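Urea carboxylase (Thermus thermophilus, PDB 3OEP) is of unknown function, but resembles the bacterial KipI and KipA proteins joined in one chain, with ATP binding and hydrolase activity only tentatively assigned. Local coordinates at residues K104-K109 with E128-L133; L289-A294 with F313-G318. All blocks are in the same frame, centred on the assembly; numbering follows the deposited sequence.

Interaction 1. Residues K104-K109 with E128-L133; sequences KALHQK and EVEPAL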
# COMPACT_ATOMS: atom_id res chain seq x y z
N LYS A 104 18.64 28.63 -3.88
CA LYS A 104 19.51 27.59 -3.32
C LYS A 104 19.87 27.87 -1.87
O LYS A 104 19.82 26.97 -1.03
CB LYS A 104 20.80 27.48 -4.12
CG LYS A 104 20.65 27.03 -5.55
CD LYS A 104 22.05 26.90 -6.14
CE LYS A 104 22.10 26.98 -7.64
NZ LYS A 104 23.53 26.96 -8.04
N ALA A 105 20.23 29.11 -1.57
CA ALA A 105 20.62 29.47 -0.21
C ALA A 105 19.46 29.34 0.77
O ALA A 105 19.63 28.80 1.87
CB ALA A 105 21.19 30.89 -0.18
N LEU A 106 18.28 29.81 0.37
CA LEU A 106 17.08 29.68 1.20
C LEU A 106 16.75 28.21 1.47
O LEU A 106 16.40 27.85 2.59
CB LEU A 106 15.87 30.37 0.55
CG LEU A 106 15.83 31.90 0.67
CD1 LEU A 106 14.84 32.50 -0.32
CD2 LEU A 106 15.50 32.34 2.09
N HIS A 107 16.87 27.37 0.45
CA HIS A 107 16.57 25.96 0.63
C HIS A 107 17.49 25.28 1.65
O HIS A 107 17.05 24.44 2.42
CB HIS A 107 16.60 25.18 -0.69
CG HIS A 107 16.06 23.79 -0.55
ND1 HIS A 107 16.86 22.67 -0.56
CD2 HIS A 107 14.80 23.36 -0.32
CE1 HIS A 107 16.10 21.60 -0.38
NE2 HIS A 107 14.85 21.99 -0.23
N GLN A 108 18.77 25.67 1.65
CA GLN A 108 19.75 25.09 2.57
C GLN A 108 19.72 25.68 3.97
O GLN A 108 20.32 25.12 4.88
CB GLN A 108 21.16 25.28 2.02
CG GLN A 108 21.44 24.54 0.74
CD GLN A 108 22.72 24.98 0.10
OE1 GLN A 108 23.81 24.55 0.50
NE2 GLN A 108 22.62 25.84 -0.91
N LYS A 109 19.04 26.81 4.15
CA LYS A 109 19.12 27.53 5.43
C LYS A 109 18.55 26.79 6.66
O LYS A 109 19.22 26.71 7.69
CB LYS A 109 18.49 28.93 5.30
CG LYS A 109 18.75 29.83 6.49
CD LYS A 109 18.32 31.27 6.19
CE LYS A 109 18.59 32.20 7.37
NZ LYS A 109 17.58 32.05 8.45
N GLU A 128 10.54 23.41 8.35
CA GLU A 128 9.82 24.42 7.57
C GLU A 128 10.68 25.08 6.50
O GLU A 128 11.78 25.57 6.77
CB GLU A 128 9.34 25.56 8.49
CG GLU A 128 8.36 25.14 9.57
CD GLU A 128 8.01 26.28 10.54
OE1 GLU A 128 8.60 27.38 10.46
OE2 GLU A 128 7.15 26.04 11.41
N VAL A 129 10.14 25.16 5.29
CA VAL A 129 10.71 25.98 4.22
C VAL A 129 10.64 27.46 4.62
O VAL A 129 9.63 27.92 5.17
CB VAL A 129 9.95 25.74 2.88
CG1 VAL A 129 10.37 26.74 1.80
CG2 VAL A 129 10.16 24.32 2.39
N GLU A 130 11.73 28.18 4.38
CA GLU A 130 11.78 29.62 4.66
C GLU A 130 10.61 30.33 3.99
O GLU A 130 10.27 30.01 2.87
CB GLU A 130 13.09 30.23 4.15
CG GLU A 130 14.34 29.81 4.92
CD GLU A 130 14.38 30.37 6.33
OE1 GLU A 130 14.31 31.61 6.48
OE2 GLU A 130 14.48 29.58 7.29
N PRO A 131 10.00 31.32 4.68
CA PRO A 131 8.88 32.05 4.09
C PRO A 131 9.08 32.52 2.65
O PRO A 131 8.19 32.36 1.82
CB PRO A 131 8.72 33.24 5.03
CG PRO A 131 9.14 32.70 6.36
CD PRO A 131 10.28 31.77 6.06
N ALA A 132 10.26 33.06 2.35
CA ALA A 132 10.56 33.58 1.01
C ALA A 132 10.57 32.52 -0.09
O ALA A 132 10.45 32.86 -1.26
CB ALA A 132 11.90 34.33 1.02
N LEU A 133 10.70 31.25 0.29
CA LEU A 133 10.76 30.14 -0.67
C LEU A 133 9.43 29.37 -0.78
O LEU A 133 9.34 28.39 -1.50
CB LEU A 133 11.92 29.21 -0.32
CG LEU A 133 12.24 28.04 -1.25
CD1 LEU A 133 12.36 28.48 -2.71
CD2 LEU A 133 13.51 27.32 -0.78
O HOH W 1 13.84 26.79 2.94
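Leu106 and His107, in the last turn of helix 100-108, pack against Glu130, Ala132 and Leu133 of the loop that follows strand 124-127. It is a partly buried helix-to-loop contact, mainly apolar, with one bridging water, and a loose ion pair at the exposed Lys109. Leu106 reaches the loop with both branches: CD1 meets Ala132 CB at 3.7 Å, while CD2 lies 3.8 Å from Glu130 CB, the Leu106 and Glu130 side chains crossing at about a right angle. Deeper in, Leu133 extends away from its own backbone N (chi1 -176°) and puts CD2 against the helix, 3.6 Å from His107 N and 4.1 Å from Leu106 CB. The same methyl sits at the edge of the imidazole, near its plane. That ring is held at both nitrogens, ND1 by Tyr84 and NE2 by Thr157, so Leu133 packs beside a group whose rotation is already fixed. Leu133 also touches Val92 and Leu96 of helix 89-96.

No direct hydrogen bond crosses the contact. Instead a water donates to Leu106 O (2.8 Å) and accepts from Glu130 N (2.9 Å), tying the helix end to the loop; Leu106 O also takes the helical bond from Lys109 N. Glu130 bends at its second torsion (chi2 -69°), which turns the carboxylate toward the Lys109 chain, the two crossing at about a right angle, yet OE1 stays 3.8 Å from Lys109 NZ, a long and presumably weak salt bridge. Within the loop, Leu133 N bonds to Glu130 O, closing the short 3-10 segment 131-133. In this carboxyltransferase C and D region, assigned to the cyclophilin-like superfamily, the arrangement is that of a peripheral helix and an inter-strand loop packed together outside the beta-sheet.

Interaction 2. Residues L289-A294 with F313-G318; sequences LVAAFA and FLWPRG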
# COMPACT_ATOMS: atom_id res chain seq x y z
N LEU A 289 1.38 -32.44 -6.48
CA LEU A 289 0.94 -31.45 -5.49
C LEU A 289 -0.52 -31.65 -5.15
O LEU A 289 -1.29 -32.18 -5.95
CB LEU A 289 1.08 -30.03 -6.07
CG LEU A 289 2.48 -29.55 -6.41
CD1 LEU A 289 2.42 -28.27 -7.24
CD2 LEU A 289 3.29 -29.34 -5.14
N VAL A 290 -0.89 -31.22 -3.95
CA VAL A 290 -2.28 -30.98 -3.63
C VAL A 290 -2.43 -29.47 -3.52
O VAL A 290 -1.70 -28.81 -2.77
CB VAL A 290 -2.74 -31.70 -2.37
CG1 VAL A 290 -4.16 -31.28 -1.99
CG2 VAL A 290 -2.68 -33.21 -2.61
N ALA A 291 -3.32 -28.93 -4.34
CA ALA A 291 -3.53 -27.50 -4.43
C ALA A 291 -5.01 -27.19 -4.25
O ALA A 291 -5.86 -28.08 -4.34
CB ALA A 291 -3.03 -26.98 -5.79
N ALA A 292 -5.33 -25.93 -3.98
CA ALA A 292 -6.72 -25.51 -3.88
C ALA A 292 -6.91 -24.17 -4.55
O ALA A 292 -6.05 -23.30 -4.47
CB ALA A 292 -7.16 -25.43 -2.43
N PHE A 293 -8.05 -24.04 -5.22
CA PHE A 293 -8.43 -22.84 -5.93
C PHE A 293 -9.64 -22.23 -5.23
O PHE A 293 -10.59 -22.93 -4.90
CB PHE A 293 -8.75 -23.19 -7.39
CG PHE A 293 -9.38 -22.07 -8.16
CD1 PHE A 293 -10.57 -22.28 -8.86
CD2 PHE A 293 -8.81 -20.81 -8.17
CE1 PHE A 293 -11.16 -21.25 -9.57
CE2 PHE A 293 -9.40 -19.77 -8.88
CZ PHE A 293 -10.57 -19.99 -9.57
N ALA A 294 -9.57 -20.93 -4.95
CA ALA A 294 -10.67 -20.22 -4.32
C ALA A 294 -10.73 -18.80 -4.87
O ALA A 294 -9.83 -18.36 -5.58
CB ALA A 294 -10.52 -20.20 -2.80
N PHE A 313 -7.50 -30.27 -5.06
CA PHE A 313 -7.36 -31.25 -6.12
C PHE A 313 -5.93 -31.75 -6.19
O PHE A 313 -5.01 -31.09 -5.69
CB PHE A 313 -7.79 -30.64 -7.46
CG PHE A 313 -7.07 -29.37 -7.81
CD1 PHE A 313 -7.55 -28.14 -7.38
CD2 PHE A 313 -5.93 -29.39 -8.60
CE1 PHE A 313 -6.89 -26.96 -7.70
CE2 PHE A 313 -5.26 -28.21 -8.93
CZ PHE A 313 -5.75 -27.00 -8.48
N LEU A 314 -5.75 -32.91 -6.81
CA LEU A 314 -4.42 -33.45 -7.07
C LEU A 314 -3.93 -32.83 -8.37
O LEU A 314 -4.64 -32.80 -9.37
CB LEU A 314 -4.46 -34.98 -7.14
CG LEU A 314 -3.13 -35.76 -7.12
CD1 LEU A 314 -2.38 -35.61 -8.43
CD2 LEU A 314 -2.23 -35.38 -5.95
N TRP A 315 -2.71 -32.32 -8.33
CA TRP A 315 -2.08 -31.67 -9.46
C TRP A 315 -0.80 -32.46 -9.77
O TRP A 315 0.22 -32.28 -9.11
CB TRP A 315 -1.81 -30.21 -9.10
CG TRP A 315 -1.21 -29.36 -10.17
CD1 TRP A 315 -1.03 -29.66 -11.50
CD2 TRP A 315 -0.74 -28.01 -10.01
NE1 TRP A 315 -0.45 -28.60 -12.15
CE2 TRP A 315 -0.26 -27.58 -11.26
CE3 TRP A 315 -0.65 -27.15 -8.91
CZ2 TRP A 315 0.28 -26.30 -11.45
CZ3 TRP A 315 -0.09 -25.88 -9.11
CH2 TRP A 315 0.36 -25.48 -10.36
N PRO A 316 -0.87 -33.38 -10.74
CA PRO A 316 0.25 -34.30 -10.95
C PRO A 316 1.44 -33.65 -11.65
O PRO A 316 1.26 -32.72 -12.44
CB PRO A 316 -0.34 -35.40 -11.85
CG PRO A 316 -1.81 -35.23 -11.79
CD PRO A 316 -2.05 -33.78 -11.55
N ARG A 317 2.63 -34.16 -11.35
CA ARG A 317 3.86 -33.70 -11.98
C ARG A 317 3.71 -33.65 -13.49
O ARG A 317 3.20 -34.59 -14.11
CB ARG A 317 5.02 -34.64 -11.61
CG ARG A 317 6.29 -34.41 -12.40
CD ARG A 317 7.36 -35.38 -11.93
NE ARG A 317 7.97 -34.92 -10.68
CZ ARG A 317 8.60 -35.70 -9.81
NH1 ARG A 317 8.72 -37.01 -10.01
NH2 ARG A 317 9.12 -35.15 -8.71
N GLY A 318 4.13 -32.53 -14.08
CA GLY A 318 4.14 -32.36 -15.53
C GLY A 318 2.82 -31.94 -16.15
O GLY A 318 2.77 -31.69 -17.35
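Four backbone hydrogen bonds join Leu289 and Ala291 to Trp315 and Phe313. Leu289 N gives to Trp315 O at 2.9 Å and Trp315 N returns to Leu289 O at 2.8 Å, both nearly straight; Ala291 N to Phe313 O (3.1 Å) and Phe313 N to Ala291 O (2.8 Å) close the second ring, the latter bond being more bent, at 151°. Between them Val290 and Leu314 form the non-hydrogen-bonded pair, with Val290 CA set 3.4 Å from Phe313 O in a CA-H...O contact. The strands are antiparallel but strongly twisted, their short segments running 130° apart. Strand 311-315 is an edge strand of a five-stranded antiparallel sheet, and 289-295 lies between it and 331-336, in the carboxyltransferase A and B region. Leu289, Ala291, Phe313 and Trp315 share one face, where Phe313 and Trp315 also touch Leu302 of the neighbouring six-stranded sheet. Phe313 CG sits between its backbone N and carbonyl carbon (chi1 55°), which swings the ring across Ala291: Ala291 O lies over one ring face, toward the rim, and Ala291 CB makes an off-centre CH-pi contact. Leu289 and Trp315 run side by side, Leu289 CD1 approaching Trp315 CE3 at 3.7 Å, and the indole NE1 is hydrogen-bonded to Lys319 O. Toward the solvent, on the reverse face, Val290 CG2 meets Leu314 CD2 at 4.0 Å.

The two contacts lie on opposite sides of the chain's centre, about 48 Å apart at their nearest atoms, and share no helix, strand or loop. Interaction 1 belongs to the carboxyltransferase C and D region, interaction 2 to the A and B region further along the chain. Interaction 1 is partly buried and lets a helix end meet a loop through methyl groups, one bridging water and a stretched ion pair. Interaction 2 is mostly buried: direct backbone bonds set the register, and two aromatic rings pack on the face that meets a second sheet. Interaction 1 thus adds water and a weak charge pair to its apolar packing, whereas the sheet edge relies on main-chain pairing with no charge pair across it.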